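Probable ABC transporter phosphite binding protein PhnD1 (Prochlorococcus marinus str. MIT 9301, PDB 5LQ5) binds inorganic phosphite strongly, and methylphosphonate and phosphate only very weakly, probably as the solute-binding component of an ABC transporter. Local coordinates at residues 231-236 and 250-255. Sequence-based numbering, arbitrary orientation.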
ATOM      1  N   LEU A 231      14.022 -10.604  -6.661  1.00 23.21           N
ATOM      2  CA  LEU A 231      14.168 -10.081  -8.019  1.00 25.90           C
ATOM      3  C   LEU A 231      14.113 -11.169  -9.105  1.00 28.82           C
ATOM      4  O   LEU A 231      13.811 -10.884 -10.264  1.00 31.70           O
ATOM      5  CB  LEU A 231      15.476  -9.296  -8.143  1.00 28.15           C
ATOM      6  CG  LEU A 231      15.553  -8.010  -7.327  1.00 32.86           C
ATOM      7  CD1 LEU A 231      16.970  -7.442  -7.402  1.00 30.69           C
ATOM      8  CD2 LEU A 231      14.539  -6.987  -7.789  1.00 30.24           C
ATOM      9  N   ASN A 232      14.410 -12.400  -8.723  1.00 30.18           N
ATOM     10  CA  ASN A 232      14.467 -13.508  -9.704  1.00 30.78           C
ATOM     11  C   ASN A 232      13.198 -14.361  -9.758  1.00 33.17           C
ATOM     12  O   ASN A 232      13.138 -15.334 -10.507  1.00 34.41           O
ATOM     13  CB  ASN A 232      15.695 -14.389  -9.474  1.00 30.85           C
ATOM     14  CG  ASN A 232      16.998 -13.692  -9.851  1.00 34.08           C
ATOM     15  OD1 ASN A 232      17.058 -12.964 -10.813  1.00 41.95           O
ATOM     16  ND2 ASN A 232      18.053 -13.974  -9.110  1.00 48.35           N
ATOM     17  N   LEU A 233      12.184 -13.994  -8.977  1.00 33.22           N
ATOM     18  CA  LEU A 233      10.874 -14.620  -9.091  1.00 25.80           C
ATOM     19  C   LEU A 233      10.390 -14.524 -10.548  1.00 30.45           C
ATOM     20  O   LEU A 233      10.416 -13.470 -11.193  1.00 31.11           O
ATOM     21  CB  LEU A 233       9.842 -14.019  -8.131  1.00 29.11           C
ATOM     22  CG  LEU A 233       9.998 -14.357  -6.647  1.00 28.97           C
ATOM     23  CD1 LEU A 233       9.051 -13.495  -5.815  1.00 29.34           C
ATOM     24  CD2 LEU A 233       9.763 -15.825  -6.349  1.00 31.19           C
ATOM     25  N   ASP A 234       9.956 -15.665 -11.045  1.00 38.16           N
ATOM     26  CA  ASP A 234       9.867 -15.973 -12.476  1.00 37.79           C
ATOM     27  C   ASP A 234       8.439 -16.434 -12.803  1.00 32.02           C
ATOM     28  O   ASP A 234       7.999 -17.520 -12.402  1.00 35.14           O
ATOM     29  CB  ASP A 234      10.912 -17.052 -12.818  1.00 36.63           C
ATOM     30  CG  ASP A 234      10.816 -17.572 -14.237  1.00 53.38           C
ATOM     31  OD1 ASP A 234      10.253 -16.890 -15.114  1.00 45.79           O
ATOM     32  OD2 ASP A 234      11.339 -18.683 -14.456  1.00 40.85           O
ATOM     33  N   ILE A 235       7.731 -15.577 -13.530  1.00 33.54           N
ATOM     34  CA  ILE A 235       6.316 -15.798 -13.941  1.00 34.26           C
ATOM     35  C   ILE A 235       6.102 -17.173 -14.644  1.00 44.55           C
ATOM     36  O   ILE A 235       5.014 -17.749 -14.615  1.00 44.70           O
ATOM     37  CB  ILE A 235       5.822 -14.640 -14.851  1.00 51.22           C
ATOM     38  CG1 ILE A 235       4.291 -14.627 -14.956  1.00 70.44           C
ATOM     39  CG2 ILE A 235       6.470 -14.682 -16.237  1.00 68.25           C
ATOM     40  CD1 ILE A 235       3.606 -14.034 -13.741  1.00 68.30           C
ATOM     41  N   LYS A 236       7.159 -17.688 -15.256  1.00 44.39           N
ATOM     42  CA  LYS A 236       7.098 -18.980 -15.981  1.00 72.91           C
ATOM     43  C   LYS A 236       7.082 -20.233 -15.109  1.00 56.53           C
ATOM     44  O   LYS A 236       6.826 -21.329 -15.590  1.00 62.56           O
ATOM     45  CB  LYS A 236       8.222 -19.040 -17.005  1.00 60.12           C
ATOM     46  CG  LYS A 236       7.918 -18.088 -18.156  1.00 85.69           C
ATOM     47  CD  LYS A 236       9.145 -17.403 -18.718  1.00104.31           C
ATOM     48  CE  LYS A 236       9.012 -15.888 -18.679  1.00111.43           C
ATOM     49  NZ  LYS A 236      10.198 -15.239 -19.299  1.00 99.08           N
ATOM     50  N   LYS A 250       4.132  -8.960 -12.991  1.00 31.96           N
ATOM     51  CA  LYS A 250       4.905  -9.966 -13.773  1.00 31.93           C
ATOM     52  C   LYS A 250       6.272 -10.268 -13.181  1.00 32.47           C
ATOM     53  O   LYS A 250       6.883 -11.302 -13.472  1.00 36.84           O
ATOM     54  CB  LYS A 250       5.025  -9.525 -15.244  1.00 51.89           C
ATOM     55  CG  LYS A 250       3.682  -9.201 -15.905  1.00 76.68           C
ATOM     56  CD  LYS A 250       2.757 -10.410 -16.020  1.00 67.17           C
ATOM     57  CE  LYS A 250       1.292 -10.000 -16.035  1.00 91.22           C
ATOM     58  NZ  LYS A 250       0.390 -11.170 -16.225  1.00 88.75           N
ATOM     59  N   ARG A 251       6.747  -9.345 -12.347  1.00 34.41           N
ATOM     60  CA  ARG A 251       8.071  -9.420 -11.742  1.00 27.72           C
ATOM     61  C   ARG A 251       8.211  -8.392 -10.616  1.00 32.51           C
ATOM     62  O   ARG A 251       7.430  -7.441 -10.515  1.00 31.16           O
ATOM     63  CB  ARG A 251       9.157  -9.145 -12.789  1.00 29.29           C
ATOM     64  CG  ARG A 251       9.047  -7.782 -13.470  1.00 34.05           C
ATOM     65  CD  ARG A 251      10.167  -7.570 -14.476  1.00 39.26           C
ATOM     66  NE  ARG A 251      10.170  -6.204 -14.998  1.00 44.32           N
ATOM     67  CZ  ARG A 251      11.193  -5.598 -15.594  1.00 52.47           C
ATOM     68  NH1 ARG A 251      12.350  -6.227 -15.793  1.00 51.92           N
ATOM     69  NH2 ARG A 251      11.053  -4.335 -15.989  1.00 58.65           N
ATOM     70  N   PHE A 252       9.226  -8.602  -9.799  1.00 26.74           N
ATOM     71  CA  PHE A 252       9.788  -7.554  -8.942  1.00 28.87           C
ATOM     72  C   PHE A 252      11.042  -6.982  -9.591  1.00 29.01           C
ATOM     73  O   PHE A 252      11.731  -7.681 -10.302  1.00 29.10           O
ATOM     74  CB  PHE A 252      10.130  -8.076  -7.550  1.00 24.64           C
ATOM     75  CG  PHE A 252       8.926  -8.392  -6.698  1.00 24.77           C
ATOM     76  CD1 PHE A 252       8.204  -7.383  -6.085  1.00 25.46           C
ATOM     77  CD2 PHE A 252       8.523  -9.692  -6.519  1.00 25.32           C
ATOM     78  CE1 PHE A 252       7.088  -7.699  -5.309  1.00 24.22           C
ATOM     79  CE2 PHE A 252       7.433 -10.012  -5.752  1.00 21.99           C
ATOM     80  CZ  PHE A 252       6.713  -9.017  -5.118  1.00 21.36           C
ATOM     81  N   ILE A 253      11.312  -5.720  -9.308  1.00 29.28           N
ATOM     82  CA  ILE A 253      12.439  -4.953  -9.834  1.00 30.23           C
ATOM     83  C   ILE A 253      13.126  -4.197  -8.701  1.00 31.23           C
ATOM     84  O   ILE A 253      12.573  -4.037  -7.608  1.00 26.39           O
ATOM     85  CB  ILE A 253      11.998  -3.930 -10.916  1.00 29.38           C
ATOM     86  CG1 ILE A 253      11.064  -2.869 -10.328  1.00 29.13           C
ATOM     87  CG2 ILE A 253      11.328  -4.645 -12.081  1.00 39.16           C
ATOM     88  CD1 ILE A 253      10.828  -1.703 -11.267  1.00 36.30           C
ATOM     89  N   LYS A 254      14.311  -3.695  -8.996  1.00 28.72           N
ATOM     90  CA  LYS A 254      15.111  -2.930  -8.045  1.00 27.55           C
ATOM     91  C   LYS A 254      14.422  -1.592  -7.678  1.00 25.46           C
ATOM     92  O   LYS A 254      13.676  -0.999  -8.453  1.00 28.77           O
ATOM     93  CB  LYS A 254      16.525  -2.639  -8.575  1.00 41.19           C
ATOM     94  CG  LYS A 254      17.323  -3.904  -8.758  1.00138.93           C
ATOM     95  CD  LYS A 254      18.736  -3.613  -9.193  1.00144.92           C
ATOM     96  CE  LYS A 254      19.350  -4.864  -9.783  1.00101.18           C
ATOM     97  NZ  LYS A 254      20.751  -4.638 -10.218  1.00 83.22           N
ATOM     98  N   ALA A 255      14.700  -1.158  -6.464  1.00 29.42           N
ATOM     99  CA  ALA A 255      14.177   0.090  -5.939  1.00 27.09           C
ATOM    100  C   ALA A 255      15.236   0.714  -5.069  1.00 28.26           C
ATOM    101  O   ALA A 255      15.932   0.005  -4.349  1.00 32.05           O
ATOM    102  CB  ALA A 255      12.917  -0.174  -5.127  1.00 28.37           C
TER
HETATM  103  O   HOH W   1      10.720 -11.028 -10.077  1.00 37.38           O
HETATM  104  O   HOH W   2      13.858  -8.527 -11.599  1.00 40.09           O
HETATM  105  O   HOH W   3       8.915 -12.918 -13.551  1.00 36.91           O
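Leu-233 and Phe-252 show how two antiparallel segments can pack through side chains while water joins their backbones. With CG anti to the carbonyl carbon in both residues (chi1 about -70°), the two side chains run alongside each other and point the same way, placing methyl CD1 of Leu-233 at the ring edge, near its plane, 3.8 Å from CE2 of Phe-252. Trp-208 and Phe-247 add edge-to-face ring contacts, and Leu-244 of helix 238-246 also touches Phe-252. Leu-231 sends CD2 against the backbone instead, 3.3 Å from Ile-253 C, while its CD1 meets Lys-254 CG as the two side chains cross at about a right angle. In this periplasmic binding protein, the short, weakly bonded strand 252-253 is an edge strand of a mixed sheet, pairing antiparallel with strand 79-84; on its other flank no direct hydrogen bond reaches 231-236. One water donates to Leu-231 O (2.7 Å) and to Phe-252 O (2.6 Å). Another spans Leu-233 O and Lys-250 O and accepts from Ile-235 N, and a third accepts from Phe-252 N (2.9 Å) and lies 2.7 Å from Leu-233 O. Beside Lys-250, Ile-235 rests CB 3.8 Å from Lys-250 O.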